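Local coordinates for protein type I polyketide synthase PikAII (Streptomyces venezuelae, PDB 3QP9) that probably epimerises the substituted alpha-carbon of polyketide intermediates, as a C2-type ketoreductase domain of a class regarded as inactive in ketoreduction, at residues P262-A267 and L347-T352; A268-R273 and A467-L472; A424-H429 and P434-V439. All coordinates share one frame; numbering follows the deposited sequence.

Interaction 1 of 3, residues P262-A267 and L347-T352; sequences PAAAEA and LHLPPT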
loop_
_atom_site.group_PDB
_atom_site.type_symbol
_atom_site.label_atom_id
_atom_site.label_comp_id
_atom_site.label_asym_id
_atom_site.label_seq_id
_atom_site.Cartn_x
_atom_site.Cartn_y
_atom_site.Cartn_z
ATOM N N PRO A 262 19.984 10.388 -3.437
ATOM C CA PRO A 262 20.535 10.078 -4.789
ATOM C C PRO A 262 19.501 9.764 -5.862
ATOM O O PRO A 262 19.687 10.154 -7.025
ATOM C CB PRO A 262 21.423 8.837 -4.532
ATOM C CG PRO A 262 21.910 9.040 -3.103
ATOM C CD PRO A 262 20.697 9.651 -2.366
ATOM N N ALA A 263 18.435 9.059 -5.492
ATOM C CA ALA A 263 17.386 8.744 -6.489
ATOM C C ALA A 263 16.810 9.989 -7.102
ATOM O O ALA A 263 16.566 10.036 -8.284
ATOM C CB ALA A 263 16.293 7.860 -5.899
ATOM N N ALA A 264 16.637 11.008 -6.288
ATOM C CA ALA A 264 15.888 12.176 -6.629
ATOM C C ALA A 264 16.773 13.125 -7.419
ATOM O O ALA A 264 16.336 13.693 -8.434
ATOM C CB ALA A 264 15.344 12.850 -5.373
ATOM N N ALA A 265 18.025 13.238 -6.987
ATOM C CA ALA A 265 19.080 13.848 -7.844
ATOM C C ALA A 265 19.232 13.290 -9.272
ATOM O O ALA A 265 19.303 14.080 -10.266
ATOM C CB ALA A 265 20.504 13.887 -7.084
ATOM N N GLU A 266 19.343 11.969 -9.411
ATOM C CA GLU A 266 19.360 11.352 -10.735
ATOM C C GLU A 266 18.147 11.646 -11.547
ATOM O O GLU A 266 18.254 11.881 -12.785
ATOM C CB GLU A 266 19.644 9.828 -10.698
ATOM C CG GLU A 266 21.152 9.504 -10.287
ATOM C CD GLU A 266 22.169 10.131 -11.278
ATOM O OE1 GLU A 266 21.909 10.212 -12.498
ATOM O OE2 GLU A 266 23.198 10.641 -10.807
ATOM N N ALA A 267 16.968 11.615 -10.898
ATOM C CA ALA A 267 15.711 11.945 -11.624
ATOM C C ALA A 267 15.721 13.350 -12.177
ATOM O O ALA A 267 15.345 13.627 -13.326
ATOM C CB ALA A 267 14.534 11.761 -10.690
ATOM N N LEU A 347 7.475 14.643 -8.971
ATOM C CA LEU A 347 8.094 13.399 -8.674
ATOM C C LEU A 347 8.265 13.369 -7.183
ATOM O O LEU A 347 9.089 14.082 -6.642
ATOM C CB LEU A 347 9.470 13.092 -9.359
ATOM C CG LEU A 347 9.368 13.182 -10.883
ATOM C CD1 LEU A 347 10.720 12.684 -11.526
ATOM C CD2 LEU A 347 8.249 12.291 -11.390
ATOM N N HIS A 348 7.416 12.586 -6.531
ATOM C CA HIS A 348 7.431 12.546 -5.074
ATOM C C HIS A 348 8.187 11.367 -4.486
ATOM O O HIS A 348 7.728 10.252 -4.632
ATOM C CB HIS A 348 6.021 12.683 -4.451
ATOM C CG HIS A 348 6.067 12.793 -2.947
ATOM N ND1 HIS A 348 5.251 12.053 -2.112
ATOM C CD2 HIS A 348 6.852 13.544 -2.136
ATOM C CE1 HIS A 348 5.518 12.358 -0.849
ATOM N NE2 HIS A 348 6.500 13.253 -0.833
ATOM N N LEU A 349 9.310 11.624 -3.799
ATOM C CA LEU A 349 10.195 10.564 -3.300
ATOM C C LEU A 349 10.271 10.701 -1.792
ATOM O O LEU A 349 11.145 11.403 -1.289
ATOM C CB LEU A 349 11.611 10.605 -3.923
ATOM C CG LEU A 349 11.667 10.290 -5.423
ATOM C CD1 LEU A 349 11.278 11.537 -6.272
ATOM C CD2 LEU A 349 13.136 9.776 -5.806
ATOM N N PRO A 350 9.301 10.101 -1.075
ATOM C CA PRO A 350 9.305 10.223 0.374
ATOM C C PRO A 350 10.468 9.520 1.002
ATOM O O PRO A 350 11.017 8.582 0.416
ATOM C CB PRO A 350 7.978 9.586 0.803
ATOM C CG PRO A 350 7.589 8.680 -0.313
ATOM C CD PRO A 350 8.050 9.456 -1.551
ATOM N N PRO A 351 10.845 9.978 2.196
ATOM C CA PRO A 351 12.050 9.443 2.834
ATOM C C PRO A 351 11.954 7.963 3.139
ATOM O O PRO A 351 10.862 7.373 3.310
ATOM C CB PRO A 351 12.249 10.362 4.083
ATOM C CG PRO A 351 10.936 10.929 4.374
ATOM C CD PRO A 351 10.231 11.068 2.994
ATOM N N THR A 352 13.106 7.338 3.185
ATOM C CA THR A 352 13.144 5.964 3.591
ATOM C C THR A 352 12.825 5.903 5.105
ATOM O O THR A 352 12.949 6.881 5.827
ATOM C CB THR A 352 14.415 5.282 3.033
ATOM O OG1 THR A 352 14.103 3.925 2.670
ATOM C CG2 THR A 352 15.521 5.356 3.986
#

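Interaction 2 of 3, residues A268-R273 and A467-L472; sequences ARRLAR and APATAL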
loop_
_atom_site.group_PDB
_atom_site.type_symbol
_atom_site.label_atom_id
_atom_site.label_comp_id
_atom_site.label_asym_id
_atom_site.label_seq_id
_atom_site.Cartn_x
_atom_site.Cartn_y
_atom_site.Cartn_z
ATOM N N ALA A 268 16.146 14.290 -11.364
ATOM C CA ALA A 268 16.290 15.662 -11.834
ATOM C C ALA A 268 17.370 15.823 -12.906
ATOM O O ALA A 268 17.137 16.552 -13.877
ATOM C CB ALA A 268 16.549 16.612 -10.592
ATOM N N ARG A 269 18.504 15.114 -12.798
ATOM C CA ARG A 269 19.510 15.111 -13.872
ATOM C C ARG A 269 18.891 14.582 -15.153
ATOM O O ARG A 269 19.092 15.137 -16.226
ATOM C CB ARG A 269 20.758 14.267 -13.595
ATOM C CG ARG A 269 21.538 14.697 -12.384
ATOM C CD ARG A 269 22.803 13.847 -12.233
ATOM N NE ARG A 269 23.616 14.517 -11.253
ATOM C CZ ARG A 269 23.777 14.148 -9.989
ATOM N NH1 ARG A 269 24.554 14.894 -9.260
ATOM N NH2 ARG A 269 23.184 13.068 -9.493
ATOM N N ARG A 270 18.141 13.500 -15.024
ATOM C CA ARG A 270 17.494 12.932 -16.206
ATOM C C ARG A 270 16.517 13.883 -16.809
ATOM O O ARG A 270 16.416 13.976 -18.059
ATOM C CB ARG A 270 16.826 11.575 -15.892
ATOM C CG ARG A 270 16.030 10.959 -16.990
ATOM C CD ARG A 270 16.904 10.547 -18.183
ATOM N NE ARG A 270 17.738 9.411 -17.818
ATOM C CZ ARG A 270 17.388 8.121 -17.989
ATOM N NH1 ARG A 270 18.243 7.189 -17.614
ATOM N NH2 ARG A 270 16.253 7.782 -18.583
ATOM N N LEU A 271 15.693 14.551 -15.990
ATOM C CA LEU A 271 14.715 15.506 -16.580
ATOM C C LEU A 271 15.429 16.629 -17.328
ATOM O O LEU A 271 15.103 16.999 -18.470
ATOM C CB LEU A 271 13.869 16.081 -15.425
ATOM C CG LEU A 271 12.821 15.106 -14.857
ATOM C CD1 LEU A 271 12.342 15.469 -13.485
ATOM C CD2 LEU A 271 11.660 15.225 -15.814
ATOM N N ALA A 272 16.497 17.111 -16.755
ATOM C CA ALA A 272 17.269 18.166 -17.473
ATOM C C ALA A 272 17.829 17.639 -18.781
ATOM O O ALA A 272 17.684 18.289 -19.852
ATOM C CB ALA A 272 18.383 18.595 -16.622
ATOM N N ARG A 273 18.440 16.470 -18.711
ATOM C CA ARG A 273 18.974 15.887 -19.921
ATOM C C ARG A 273 17.905 15.733 -21.006
ATOM O O ARG A 273 18.166 15.963 -22.168
ATOM C CB ARG A 273 19.791 14.595 -19.704
ATOM C CG ARG A 273 21.213 14.868 -19.073
ATOM C CD ARG A 273 22.161 13.610 -19.045
ATOM N NE ARG A 273 23.423 13.958 -18.366
ATOM C CZ ARG A 273 23.722 13.570 -17.122
ATOM N NH1 ARG A 273 24.885 13.943 -16.595
ATOM N NH2 ARG A 273 22.883 12.769 -16.425
ATOM N N ALA A 467 19.796 -0.575 -11.397
ATOM C CA ALA A 467 20.649 0.599 -11.800
ATOM C C ALA A 467 19.740 1.839 -12.023
ATOM O O ALA A 467 18.646 1.725 -12.567
ATOM C CB ALA A 467 21.471 0.334 -13.007
ATOM N N PRO A 468 20.194 3.000 -11.527
ATOM C CA PRO A 468 19.429 4.239 -11.487
ATOM C C PRO A 468 19.039 4.655 -12.899
ATOM O O PRO A 468 17.870 4.944 -13.144
ATOM C CB PRO A 468 20.402 5.232 -10.810
ATOM C CG PRO A 468 21.140 4.323 -9.822
ATOM C CD PRO A 468 21.319 3.004 -10.553
ATOM N N ALA A 469 19.981 4.587 -13.818
ATOM C CA ALA A 469 19.717 4.914 -15.211
ATOM C C ALA A 469 18.601 4.073 -15.863
ATOM O O ALA A 469 17.723 4.618 -16.583
ATOM C CB ALA A 469 21.023 4.726 -16.021
ATOM N N THR A 470 18.737 2.743 -15.742
ATOM C CA THR A 470 17.741 1.797 -16.196
ATOM C C THR A 470 16.372 2.001 -15.531
ATOM O O THR A 470 15.361 2.025 -16.243
ATOM C CB THR A 470 18.234 0.365 -15.973
ATOM O OG1 THR A 470 19.519 0.302 -16.573
ATOM C CG2 THR A 470 17.339 -0.647 -16.649
ATOM N N ALA A 471 16.366 2.199 -14.217
ATOM C CA ALA A 471 15.134 2.430 -13.461
ATOM C C ALA A 471 14.457 3.693 -13.996
ATOM O O ALA A 471 13.232 3.743 -14.167
ATOM C CB ALA A 471 15.426 2.560 -11.931
ATOM N N LEU A 472 15.231 4.748 -14.246
ATOM C CA LEU A 472 14.577 5.995 -14.649
ATOM C C LEU A 472 14.045 5.839 -16.061
ATOM O O LEU A 472 13.053 6.432 -16.391
ATOM C CB LEU A 472 15.493 7.235 -14.545
ATOM C CG LEU A 472 15.751 7.650 -13.103
ATOM C CD1 LEU A 472 16.989 8.596 -12.943
ATOM C CD2 LEU A 472 14.480 8.262 -12.494
#

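Interaction 3 of 3, residues A424-H429 and P434-V439; sequences ALAGQH and PTVTSV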
loop_
_atom_site.group_PDB
_atom_site.type_symbol
_atom_site.label_atom_id
_atom_site.label_comp_id
_atom_site.label_asym_id
_atom_site.label_seq_id
_atom_site.Cartn_x
_atom_site.Cartn_y
_atom_site.Cartn_z
ATOM N N ALA A 424 -2.977 3.077 -3.395
ATOM C CA ALA A 424 -4.430 3.345 -3.405
ATOM C C ALA A 424 -4.874 4.687 -3.901
ATOM O O ALA A 424 -5.979 4.789 -4.424
ATOM C CB ALA A 424 -5.032 3.173 -1.985
ATOM N N LEU A 425 -4.132 5.754 -3.571
ATOM C CA LEU A 425 -4.385 7.101 -4.163
ATOM C C LEU A 425 -4.459 6.958 -5.652
ATOM O O LEU A 425 -5.320 7.555 -6.286
ATOM C CB LEU A 425 -3.295 8.090 -3.751
ATOM C CG LEU A 425 -3.284 8.691 -2.339
ATOM C CD1 LEU A 425 -2.101 9.636 -2.216
ATOM C CD2 LEU A 425 -4.559 9.491 -2.000
ATOM N N ALA A 426 -3.571 6.153 -6.258
ATOM C CA ALA A 426 -3.598 5.992 -7.702
ATOM C C ALA A 426 -4.871 5.333 -8.262
ATOM O O ALA A 426 -5.213 5.490 -9.451
ATOM C CB ALA A 426 -2.339 5.300 -8.181
ATOM N N GLY A 427 -5.573 4.586 -7.436
ATOM C CA GLY A 427 -6.776 3.934 -7.857
ATOM C C GLY A 427 -8.098 4.686 -7.609
ATOM O O GLY A 427 -9.151 4.114 -7.875
ATOM N N GLN A 428 -8.036 5.903 -7.065
ATOM C CA GLN A 428 -9.172 6.789 -6.744
ATOM C C GLN A 428 -9.592 7.542 -8.013
ATOM O O GLN A 428 -8.729 7.828 -8.846
ATOM C CB GLN A 428 -8.741 7.845 -5.739
ATOM C CG GLN A 428 -8.564 7.349 -4.347
ATOM C CD GLN A 428 -8.709 8.439 -3.314
ATOM O OE1 GLN A 428 -9.789 8.635 -2.690
ATOM N NE2 GLN A 428 -7.628 9.139 -3.093
ATOM N N HIS A 429 -10.870 7.863 -8.183
ATOM C CA HIS A 429 -11.283 8.636 -9.355
ATOM C C HIS A 429 -10.875 10.111 -9.166
ATOM O O HIS A 429 -11.047 10.707 -8.078
ATOM C CB HIS A 429 -12.801 8.529 -9.498
ATOM C CG HIS A 429 -13.350 9.044 -10.804
ATOM N ND1 HIS A 429 -14.175 8.289 -11.611
ATOM C CD2 HIS A 429 -13.219 10.246 -11.425
ATOM C CE1 HIS A 429 -14.507 8.993 -12.685
ATOM N NE2 HIS A 429 -13.938 10.184 -12.597
ATOM N N PRO A 434 -5.224 15.945 -10.089
ATOM C CA PRO A 434 -4.060 15.576 -10.902
ATOM C C PRO A 434 -4.177 14.104 -11.343
ATOM O O PRO A 434 -4.876 13.289 -10.700
ATOM C CB PRO A 434 -2.894 15.732 -9.911
ATOM C CG PRO A 434 -3.474 15.496 -8.532
ATOM C CD PRO A 434 -4.887 16.075 -8.654
ATOM N N THR A 435 -3.454 13.718 -12.379
ATOM C CA THR A 435 -3.451 12.339 -12.774
ATOM C C THR A 435 -2.366 11.695 -11.923
ATOM O O THR A 435 -1.177 12.014 -12.080
ATOM C CB THR A 435 -3.005 12.263 -14.202
ATOM O OG1 THR A 435 -3.959 12.980 -15.023
ATOM C CG2 THR A 435 -2.874 10.784 -14.661
ATOM N N VAL A 436 -2.743 10.789 -11.039
ATOM C CA VAL A 436 -1.751 10.166 -10.104
ATOM C C VAL A 436 -1.233 8.841 -10.638
ATOM O O VAL A 436 -2.043 8.002 -11.102
ATOM C CB VAL A 436 -2.377 9.933 -8.772
ATOM C CG1 VAL A 436 -1.330 9.156 -7.780
ATOM C CG2 VAL A 436 -2.902 11.257 -8.212
ATOM N N THR A 437 0.092 8.627 -10.628
ATOM C CA THR A 437 0.647 7.318 -10.977
ATOM C C THR A 437 1.369 6.909 -9.726
ATOM O O THR A 437 2.043 7.770 -9.142
ATOM C CB THR A 437 1.636 7.444 -12.176
ATOM O OG1 THR A 437 0.906 7.795 -13.372
ATOM C CG2 THR A 437 2.394 6.138 -12.465
ATOM N N SER A 438 1.189 5.654 -9.259
ATOM C CA SER A 438 2.055 5.139 -8.227
ATOM C C SER A 438 2.988 4.078 -8.854
ATOM O O SER A 438 2.543 3.034 -9.447
ATOM C CB SER A 438 1.275 4.550 -7.105
ATOM O OG SER A 438 2.167 4.076 -6.099
ATOM N N VAL A 439 4.276 4.283 -8.717
ATOM C CA VAL A 439 5.180 3.218 -9.165
ATOM C C VAL A 439 5.796 2.454 -7.968
ATOM O O VAL A 439 6.481 3.037 -7.100
ATOM C CB VAL A 439 6.291 3.758 -10.058
ATOM C CG1 VAL A 439 7.147 2.634 -10.491
ATOM C CG2 VAL A 439 5.662 4.441 -11.381
#

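Interaction 1 of 3, residues P262-A267 and L347-T352
Leu349 packs against Ala263 and Ala264, and Leu347 against Ala267. All of these contacts are apolar, and no hydrogen bond crosses between the segments. Leu349 makes the broadest contact. It leaves the chain just beyond the end of strand 343-348, and its CB points toward the helix. Its CG is anti to its own carbonyl carbon (chi1 -67°), which places CG beside the backbone N. The CD2 branch then extends away from CA and does the touching. This one methyl sits 3.7 Å from CB of Ala263. It is also 3.8 Å from CB of Ala264. The backbone takes part as well, since N of Ala264 is 3.7 Å from CD2 of Leu349. The methyl therefore rests between two successive alanines at the start of the helix.

The second apolar contact is smaller and lies one helical turn further on. CD1 of Leu347 meets CB of Ala267 at 4.0 Å. Leu347 has nearly the same first torsion as Leu349, and again the branch trans to CA reaches the helix. Ala263, Ala264 and Ala267 lie on one face of the helix, as expected for spacings of one, three and four residues. Their short side chains let the helix come close: CA of Ala264 is 6.8 Å from CA of Leu349.

The polar bonds of the two segments are made within the helix or to residues outside this contact. Ala267 N bonds Ala263 O in the helix, and Glu266 forms a salt bridge with Arg269 on the same helix. In the Rossmann fold, helix 262-274 lies over strand 343-348, which runs between strands 253-256 and 396-402. Leu349 N is bonded to Thr257 OG1 and its side chain touches Phe400, while Ala267 also touches Leu472 of helix 468-481.

Interaction 2 of 3, residues A268-R273 and A467-L472
Arg270 has CG anti to its backbone N (chi1 175°), and its chain then bends at both chi2 and chi3. This folded shape carries the guanidinium across to Ala469 and Leu472. Arg270 NH1 donates to Ala469 O at 2.8 Å. The bond is of normal length but bent, with an angle of 138° at the hydrogen. NH1 approaches well off the carbonyl direction, at a C=O...N angle of 118°. The oxygen lies near the edge of the guanidinium but is tilted out of its plane.

Leu472 covers one face of the same group. Its CB lies over the centre of that face, 4.0 Å from Arg270 CZ. Further back, Leu472 CD1 is 4.2 Å from Arg270 CB. The two side chains run past each other in opposite directions. Ala469 CB adds a smaller contact, 4.0 Å from Arg270 NH1.

Thr473, the next residue on helix 468-481, adds a second hold. Its OG1 is hydrogen-bonded to both Arg270 NH2 and Ala469 O, which probably limits rotation of the guanidinium.

This is helix-helix packing on one flank of a Rossmann fold. It sets the helix that follows strand 253-256, the first strand of the ketoreductase Rossmann fold, beside the helix that precedes strand 485-488, a neighbourhood familiar from short-chain dehydrogenases and ketoreductases.

Interaction 3 of 3, residues A424-H429 and P434-V439
This contact closes a beta-alpha-beta unit of the Rossmann fold, made of strand 396-402, helix 413-426 and strand 435-441. A short connection brings the chain back from the helix to the strand. Ala426 and Val436 are the closest pair along the two backbones, with their CA atoms 5.2 Å apart.

Ala426 carries most of the contact. Its CB points at the strand and rests against the backbone beside Ser438, 3.7 Å from Ser438 N. It also meets Ser438 CB at 3.8 Å. Val436, two residues before Ser438 on the strand, meets the same alanine. Its CG1 is anti to the backbone N (chi1 176°) and faces the helix, 3.9 Å from Ala426 CA. The same methyl is 4.0 Å from Ala426 CB. Leu425 adds a light contact, with its carbonyl carbon 4.4 Å from Val436 CG1.

Side chains alternate along the strand: CB of Val436 and of Ser438 point toward the helix, and CB of Thr437 points away. No hydrogen bond joins the two segments, and all the touching residues are buried. The hydroxyls of Ser438 and Thr437 have partners outside the two segments. Ser438 OG is bonded to Asp423 OD2, which lies on helix 413-426 just before Ala424. This adds a polar tie between strand and helix beside the alanine contact. Thr437 OG1 is bonded to the carbonyl of Asp483.

Strand 435-441 runs between strands 396-402 and 485-488. Thr437 pairs with Leu397 and Leu399 through the backbone, and Ser438 pairs with Thr484. Helix 363-386 lies next to helix 413-426 on this face, where its Asp381 touches Val436, while Ala424 meets Pro170 and Ala173 of helix 170-185.

From the N terminus, helix 262-274 comes first and serves both interaction 1 and interaction 2. Interaction 1 closes a loop when the chain reaches 347-352. Interaction 3 follows in series and closes a short loop from helix 413-426 to strand 435-441. Interaction 2 closes last, at 467-472. Its loop crosses that of interaction 1 and encloses interaction 3. Interactions 1 and 2 touch, since Leu472 CD1 packs on Glu266 O and on Ala267 N. Interaction 3 stands apart, its centre about 18 Å from that of interaction 1. Interaction 1 ties helix 262-274 to the end of strand 343-348, interaction 2 ties that helix to helix 468-481, and interaction 3 ties helix 413-426 to strand 435-441.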